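Local coordinates for protein thiamin pyrophosphokinase (PDB 3K94) that probably catalyses the transfer of a pyrophosphate group from ATP to thiamin, yielding thiamin diphosphate, as a thiamin pyrophosphokinase, at residues L14-Y20 with R97-A101; R43-G49 with F66-W72. All blocks are in the same frame, centred on the assembly; numbering follows the deposited sequence.

Contact 1. Residues L14-Y20 with R97-A101; sequences LPDLRFY and RLFGA
Tyr20 and Phe99 form a T-shaped (edge-to-face) aromatic pair, their planes at 67° and their centroids 5.1 Å apart. Phe99 supplies the edge: its CE2 stands over the centre of the tyrosine ring, and its CZ comes within 3.8 Å of Tyr20 CD1. The ring of His4 on strand 4-6 also packs edge-to-face with Phe99.

Aliphatic contacts surround the same phenyl ring. Pro15 CG meets its edge, 3.9 Å from Phe99 CD2, whereas Leu17 CD2 rests over one face, offset toward the rim. Strand 97-99 lies between strands 4-6 and 125-128 in the parallel part of the central sheet, and the loop that follows strand 4-6 thus folds back over this sheet, with Pro15 and Tyr20 also reaching Val127.

Beyond the strand end the packing is tight. With CG of Leu14 anti to its carbonyl carbon (chi1 -60°), CD2 presses on the backbone of Gly100, 3.3 Å from Gly100 N and 3.5 Å from Gly100 CA. Within 14-20, Asp16 OD1 accepts from Arg18 N in an Asx turn, and Asp16 OD2 forms a salt bridge with Arg18 NH2.

Contact 2. Residues R43-G49 with F66-W72; sequences RPVRAFG and FPDLDVW
The guanidinium group of Arg46 lies nearly parallel to the indole of Trp72, the planes 16° apart, and its NH1 comes within 2.9 Å of Trp72 NE1. Both nitrogens are donors, so this close approach is not a hydrogen bond. Asp70 OD2 lies close to both groups: it accepts from Trp72 NE1 at 2.9 Å and lies over one face of the guanidinium, 3.3 Å from Arg46 NH2, a salt bridge of charges alone because no N-H points at the oxygen. The arginine chain starts anti to the backbone nitrogen (chi1 -169°) and bends at chi3, which brings the guanidinium over toward Trp72 and Asp70. A leucine in place of Arg46 would probably leave Asp70 without this cationic mate and uncover part of the indole.

Phe48 lies alongside Trp72, with CD2 3.6 Å from Trp72 CB, but the two rings are slid apart and barely overlap. These side chains project from neighbouring parallel strands, 46-48 and edge strand 71-72, joined through helix 56-65 as a beta-alpha-beta unit. Ala47 N bonds to Asp70 O, Trp72 N to Ala47 O and Gly49 N to Trp72 O. On the opposite sheet face, Ala47 CB packs against Val71 CG2 and Leu69 CD1.

Ahead of the strands, the extended side chain of Arg43 slides past that of Phe66, the first residue past the helix, in the opposite direction. Its CG lies over the ring face in a CH-pi contact, 3.9 Å from the centroid of the Phe66 ring, and Pro44 CD also sits over a face of that ring. The extended chain carries Arg43 NH2 to Asp68 OD2 at 3.1 Å, a hydrogen-bonded salt bridge in which the oxygen lies in the guanidinium plane while the donor comes from above the carboxylate plane.

From the N terminus the chain runs through strand 4-6 into the loop 14-20, which opens the long loop that contact 1 closes when strand 97-99 arrives. Within that span come strand 28-30, helix 33-40 and then segment 43-49, so contact 2 nests wholly inside contact 1, closing a much shorter loop around helix 56-65 at 66-72. The two do not touch: their centres are about 18 Å apart and their nearest atoms about 10 Å. Both reach the same mixed sheet, however. Contact 2 joins its outermost strand, 71-72, to 46-48, while contact 1 ties a loop to strand 97-99 farther in, beyond strands 28-30 and 4-6.

Contact 1. Residues L14-Y20 with R97-A101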
loop_
_atom_site.group_PDB
_atom_site.type_symbol
_atom_site.label_atom_id
_atom_site.label_comp_id
_atom_site.label_asym_id
_atom_site.label_seq_id
_atom_site.Cartn_x
_atom_site.Cartn_y
_atom_site.Cartn_z
ATOM N N LEU B 14 4.689 13.281 2.739
ATOM C CA LEU B 14 5.321 13.430 4.057
ATOM C C LEU B 14 4.465 14.274 4.995
ATOM O O LEU B 14 3.886 15.259 4.573
ATOM C CB LEU B 14 6.685 14.120 3.932
ATOM C CG LEU B 14 7.785 13.487 3.079
ATOM C CD1 LEU B 14 8.968 14.443 2.969
ATOM C CD2 LEU B 14 8.227 12.157 3.638
ATOM N N PRO B 15 4.401 13.896 6.281
ATOM C CA PRO B 15 3.863 14.868 7.241
ATOM C C PRO B 15 4.842 16.030 7.392
ATOM O O PRO B 15 5.969 15.963 6.878
ATOM C CB PRO B 15 3.822 14.096 8.565
ATOM C CG PRO B 15 4.417 12.748 8.315
ATOM C CD PRO B 15 5.015 12.727 6.933
ATOM N N ASP B 16 4.417 17.080 8.082
ATOM C CA ASP B 16 5.327 18.140 8.503
ATOM C C ASP B 16 6.232 17.570 9.604
ATOM O O ASP B 16 5.776 17.266 10.707
ATOM C CB ASP B 16 4.529 19.351 9.022
ATOM C CG ASP B 16 5.421 20.473 9.566
ATOM O OD1 ASP B 16 6.664 20.351 9.540
ATOM O OD2 ASP B 16 4.864 21.489 10.024
ATOM N N LEU B 17 7.513 17.418 9.294
ATOM C CA LEU B 17 8.443 16.738 10.194
ATOM C C LEU B 17 8.690 17.503 11.492
ATOM O O LEU B 17 9.125 16.926 12.494
ATOM C CB LEU B 17 9.772 16.478 9.478
ATOM C CG LEU B 17 9.677 15.553 8.258
ATOM C CD1 LEU B 17 11.074 15.258 7.735
ATOM C CD2 LEU B 17 8.930 14.266 8.613
ATOM N N ARG B 18 8.408 18.801 11.483
ATOM C CA ARG B 18 8.578 19.586 12.692
ATOM C C ARG B 18 7.739 19.004 13.815
ATOM O O ARG B 18 8.083 19.127 14.987
ATOM C CB ARG B 18 8.199 21.041 12.455
ATOM C CG ARG B 18 9.122 21.765 11.496
ATOM C CD ARG B 18 8.596 23.152 11.216
ATOM N NE ARG B 18 7.143 23.185 11.334
ATOM C CZ ARG B 18 6.374 24.167 10.875
ATOM N NH1 ARG B 18 6.921 25.207 10.257
ATOM N NH2 ARG B 18 5.057 24.105 11.033
ATOM N N PHE B 19 6.638 18.358 13.467
ATOM C CA PHE B 19 5.765 17.828 14.509
ATOM C C PHE B 19 6.219 16.460 14.981
ATOM O O PHE B 19 5.691 15.926 15.951
ATOM C CB PHE B 19 4.301 17.836 14.062
ATOM C CG PHE B 19 3.743 19.223 13.909
ATOM C CD1 PHE B 19 3.585 20.043 15.021
ATOM C CD2 PHE B 19 3.410 19.723 12.661
ATOM C CE1 PHE B 19 3.092 21.329 14.893
ATOM C CE2 PHE B 19 2.907 21.008 12.526
ATOM C CZ PHE B 19 2.753 21.813 13.645
ATOM N N TYR B 20 7.225 15.912 14.306
ATOM C CA TYR B 20 7.814 14.645 14.721
ATOM C C TYR B 20 9.215 14.833 15.284
ATOM O O TYR B 20 9.945 13.867 15.481
ATOM C CB TYR B 20 7.831 13.646 13.557
ATOM C CG TYR B 20 6.448 13.135 13.229
ATOM C CD1 TYR B 20 5.936 12.005 13.855
ATOM C CD2 TYR B 20 5.632 13.814 12.329
ATOM C CE1 TYR B 20 4.650 11.544 13.564
ATOM C CE2 TYR B 20 4.347 13.370 12.050
ATOM C CZ TYR B 20 3.872 12.234 12.658
ATOM O OH TYR B 20 2.605 11.801 12.363
ATOM N N ARG B 97 10.460 5.107 13.230
ATOM C CA ARG B 97 9.430 5.506 12.262
ATOM C C ARG B 97 10.062 5.716 10.903
ATOM O O ARG B 97 11.130 6.317 10.791
ATOM C CB ARG B 97 8.703 6.778 12.709
ATOM C CG ARG B 97 8.115 6.659 14.111
ATOM C CD ARG B 97 7.233 7.841 14.478
ATOM N NE ARG B 97 6.454 7.571 15.689
ATOM C CZ ARG B 97 6.803 7.941 16.920
ATOM N NH1 ARG B 97 7.935 8.609 17.130
ATOM N NH2 ARG B 97 6.016 7.645 17.945
ATOM N N LEU B 98 9.413 5.177 9.876
ATOM C CA LEU B 98 9.848 5.345 8.500
ATOM C C LEU B 98 8.915 6.319 7.797
ATOM O O LEU B 98 7.711 6.074 7.698
ATOM C CB LEU B 98 9.817 4.006 7.757
ATOM C CG LEU B 98 10.354 2.814 8.545
ATOM C CD1 LEU B 98 10.307 1.567 7.698
ATOM C CD2 LEU B 98 11.794 3.092 9.062
ATOM N N PHE B 99 9.484 7.418 7.322
ATOM C CA PHE B 99 8.776 8.439 6.579
ATOM C C PHE B 99 9.243 8.357 5.134
ATOM O O PHE B 99 10.300 7.803 4.855
ATOM C CB PHE B 99 9.108 9.823 7.134
ATOM C CG PHE B 99 8.745 10.009 8.583
ATOM C CD1 PHE B 99 9.653 9.720 9.577
ATOM C CD2 PHE B 99 7.482 10.456 8.948
ATOM C CE1 PHE B 99 9.327 9.888 10.914
ATOM C CE2 PHE B 99 7.148 10.625 10.269
ATOM C CZ PHE B 99 8.075 10.342 11.262
ATOM N N GLY B 100 8.463 8.912 4.213
ATOM C CA GLY B 100 8.814 8.834 2.807
ATOM C C GLY B 100 8.903 7.397 2.305
ATOM O O GLY B 100 9.632 7.102 1.362
ATOM N N ALA B 101 8.159 6.499 2.931
ATOM C CA ALA B 101 8.210 5.095 2.547
ATOM C C ALA B 101 6.939 4.640 1.799
ATOM O O ALA B 101 6.781 3.458 1.517
ATOM C CB ALA B 101 8.473 4.215 3.776
#

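Contact 2. Residues R43-G49 with F66-W72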
loop_
_atom_site.group_PDB
_atom_site.type_symbol
_atom_site.label_atom_id
_atom_site.label_comp_id
_atom_site.label_asym_id
_atom_site.label_seq_id
_atom_site.Cartn_x
_atom_site.Cartn_y
_atom_site.Cartn_z
ATOM N N ARG B 43 20.087 17.758 11.134
ATOM C CA ARG B 43 21.256 17.002 10.694
ATOM C C ARG B 43 21.039 15.509 10.876
ATOM O O ARG B 43 20.832 15.041 11.991
ATOM C CB ARG B 43 22.511 17.414 11.453
ATOM C CG ARG B 43 23.785 16.864 10.815
ATOM C CD ARG B 43 24.981 17.030 11.735
ATOM N NE ARG B 43 26.241 16.780 11.044
ATOM C CZ ARG B 43 26.804 15.583 10.939
ATOM N NH1 ARG B 43 26.214 14.524 11.482
ATOM N NH2 ARG B 43 27.953 15.446 10.292
ATOM N N PRO B 44 21.085 14.757 9.773
ATOM C CA PRO B 44 20.960 13.307 9.878
ATOM C C PRO B 44 22.153 12.793 10.664
ATOM O O PRO B 44 23.273 13.227 10.413
ATOM C CB PRO B 44 21.062 12.833 8.420
ATOM C CG PRO B 44 20.953 14.051 7.578
ATOM C CD PRO B 44 21.440 15.184 8.413
ATOM N N VAL B 45 21.935 11.887 11.601
ATOM C CA VAL B 45 23.068 11.332 12.316
ATOM C C VAL B 45 23.760 10.360 11.377
ATOM O O VAL B 45 24.915 9.968 11.578
ATOM C CB VAL B 45 22.626 10.645 13.600
ATOM C CG1 VAL B 45 21.959 11.672 14.530
ATOM C CG2 VAL B 45 21.679 9.509 13.277
ATOM N N ARG B 46 23.049 10.021 10.312
ATOM C CA ARG B 46 23.505 9.016 9.371
ATOM C C ARG B 46 22.659 9.112 8.104
ATOM O O ARG B 46 21.496 9.482 8.177
ATOM C CB ARG B 46 23.351 7.640 10.011
ATOM C CG ARG B 46 24.010 6.530 9.263
ATOM C CD ARG B 46 24.240 5.355 10.190
ATOM N NE ARG B 46 25.342 5.599 11.115
ATOM C CZ ARG B 46 26.419 4.825 11.214
ATOM N NH1 ARG B 46 26.544 3.744 10.449
ATOM N NH2 ARG B 46 27.372 5.124 12.087
ATOM N N ALA B 47 23.251 8.823 6.948
ATOM C CA ALA B 47 22.496 8.723 5.699
ATOM C C ALA B 47 22.870 7.457 4.926
ATOM O O ALA B 47 23.982 6.948 5.042
ATOM C CB ALA B 47 22.704 9.956 4.829
ATOM N N PHE B 48 21.931 6.953 4.139
ATOM C CA PHE B 48 22.130 5.719 3.387
ATOM C C PHE B 48 21.653 5.905 1.960
ATOM O O PHE B 48 20.546 6.387 1.732
ATOM C CB PHE B 48 21.313 4.591 4.003
ATOM C CG PHE B 48 21.719 4.232 5.393
ATOM C CD1 PHE B 48 21.202 4.916 6.478
ATOM C CD2 PHE B 48 22.595 3.184 5.621
ATOM C CE1 PHE B 48 21.560 4.568 7.767
ATOM C CE2 PHE B 48 22.951 2.827 6.908
ATOM C CZ PHE B 48 22.439 3.523 7.984
ATOM N N GLY B 49 22.479 5.496 1.009
ATOM C CA GLY B 49 22.166 5.671 -0.397
ATOM C C GLY B 49 23.344 6.226 -1.175
ATOM O O GLY B 49 24.393 6.553 -0.600
ATOM N N PHE B 66 26.643 19.932 5.302
ATOM C CA PHE B 66 27.276 18.925 6.159
ATOM C C PHE B 66 28.464 18.254 5.463
ATOM O O PHE B 66 28.347 17.124 4.980
ATOM C CB PHE B 66 26.265 17.844 6.552
ATOM C CG PHE B 66 24.943 18.383 7.004
ATOM C CD1 PHE B 66 24.841 19.108 8.174
ATOM C CD2 PHE B 66 23.795 18.144 6.269
ATOM C CE1 PHE B 66 23.613 19.602 8.593
ATOM C CE2 PHE B 66 22.579 18.634 6.684
ATOM C CZ PHE B 66 22.495 19.368 7.855
ATOM N N PRO B 67 29.607 18.949 5.399
ATOM C CA PRO B 67 30.782 18.381 4.722
ATOM C C PRO B 67 31.211 17.056 5.335
ATOM O O PRO B 67 31.752 16.205 4.638
ATOM C CB PRO B 67 31.868 19.442 4.939
ATOM C CG PRO B 67 31.123 20.710 5.141
ATOM C CD PRO B 67 29.837 20.330 5.850
ATOM N N ASP B 68 30.946 16.881 6.621
ATOM C CA ASP B 68 31.382 15.692 7.333
ATOM C C ASP B 68 30.292 14.633 7.473
ATOM O O ASP B 68 30.412 13.727 8.298
ATOM C CB ASP B 68 31.896 16.082 8.726
ATOM C CG ASP B 68 30.847 16.831 9.550
ATOM O OD1 ASP B 68 30.976 16.856 10.797
ATOM O OD2 ASP B 68 29.894 17.389 8.952
ATOM N N LEU B 69 29.225 14.737 6.687
ATOM C CA LEU B 69 28.108 13.807 6.849
ATOM C C LEU B 69 28.611 12.366 6.722
ATOM O O LEU B 69 29.444 12.072 5.877
ATOM C CB LEU B 69 27.023 14.077 5.810
ATOM C CG LEU B 69 25.558 13.856 6.211
ATOM C CD1 LEU B 69 24.714 13.661 4.976
ATOM C CD2 LEU B 69 25.398 12.678 7.148
ATOM N N ASP B 70 28.124 11.476 7.577
ATOM C CA ASP B 70 28.442 10.063 7.457
ATOM C C ASP B 70 27.431 9.394 6.519
ATOM O O ASP B 70 26.301 9.117 6.914
ATOM C CB ASP B 70 28.421 9.387 8.833
ATOM C CG ASP B 70 28.871 7.933 8.778
ATOM O OD1 ASP B 70 29.625 7.590 7.846
ATOM O OD2 ASP B 70 28.476 7.136 9.659
ATOM N N VAL B 71 27.834 9.155 5.273
ATOM C CA VAL B 71 26.953 8.516 4.304
ATOM C C VAL B 71 27.368 7.072 4.077
ATOM O O VAL B 71 28.556 6.770 3.952
ATOM C CB VAL B 71 26.959 9.246 2.953
ATOM C CG1 VAL B 71 26.008 8.563 1.998
ATOM C CG2 VAL B 71 26.562 10.695 3.135
ATOM N N TRP B 72 26.388 6.179 4.037
ATOM C CA TRP B 72 26.651 4.773 3.746
ATOM C C TRP B 72 26.103 4.407 2.377
ATOM O O TRP B 72 24.934 4.651 2.077
ATOM C CB TRP B 72 26.087 3.875 4.847
ATOM C CG TRP B 72 26.832 4.071 6.118
ATOM C CD1 TRP B 72 26.680 5.094 7.011
ATOM C CD2 TRP B 72 27.891 3.251 6.621
ATOM N NE1 TRP B 72 27.566 4.950 8.050
ATOM C CE2 TRP B 72 28.323 3.827 7.835
ATOM C CE3 TRP B 72 28.512 2.083 6.167
ATOM C CZ2 TRP B 72 29.345 3.272 8.602
ATOM C CZ3 TRP B 72 29.524 1.532 6.930
ATOM C CH2 TRP B 72 29.932 2.127 8.134
#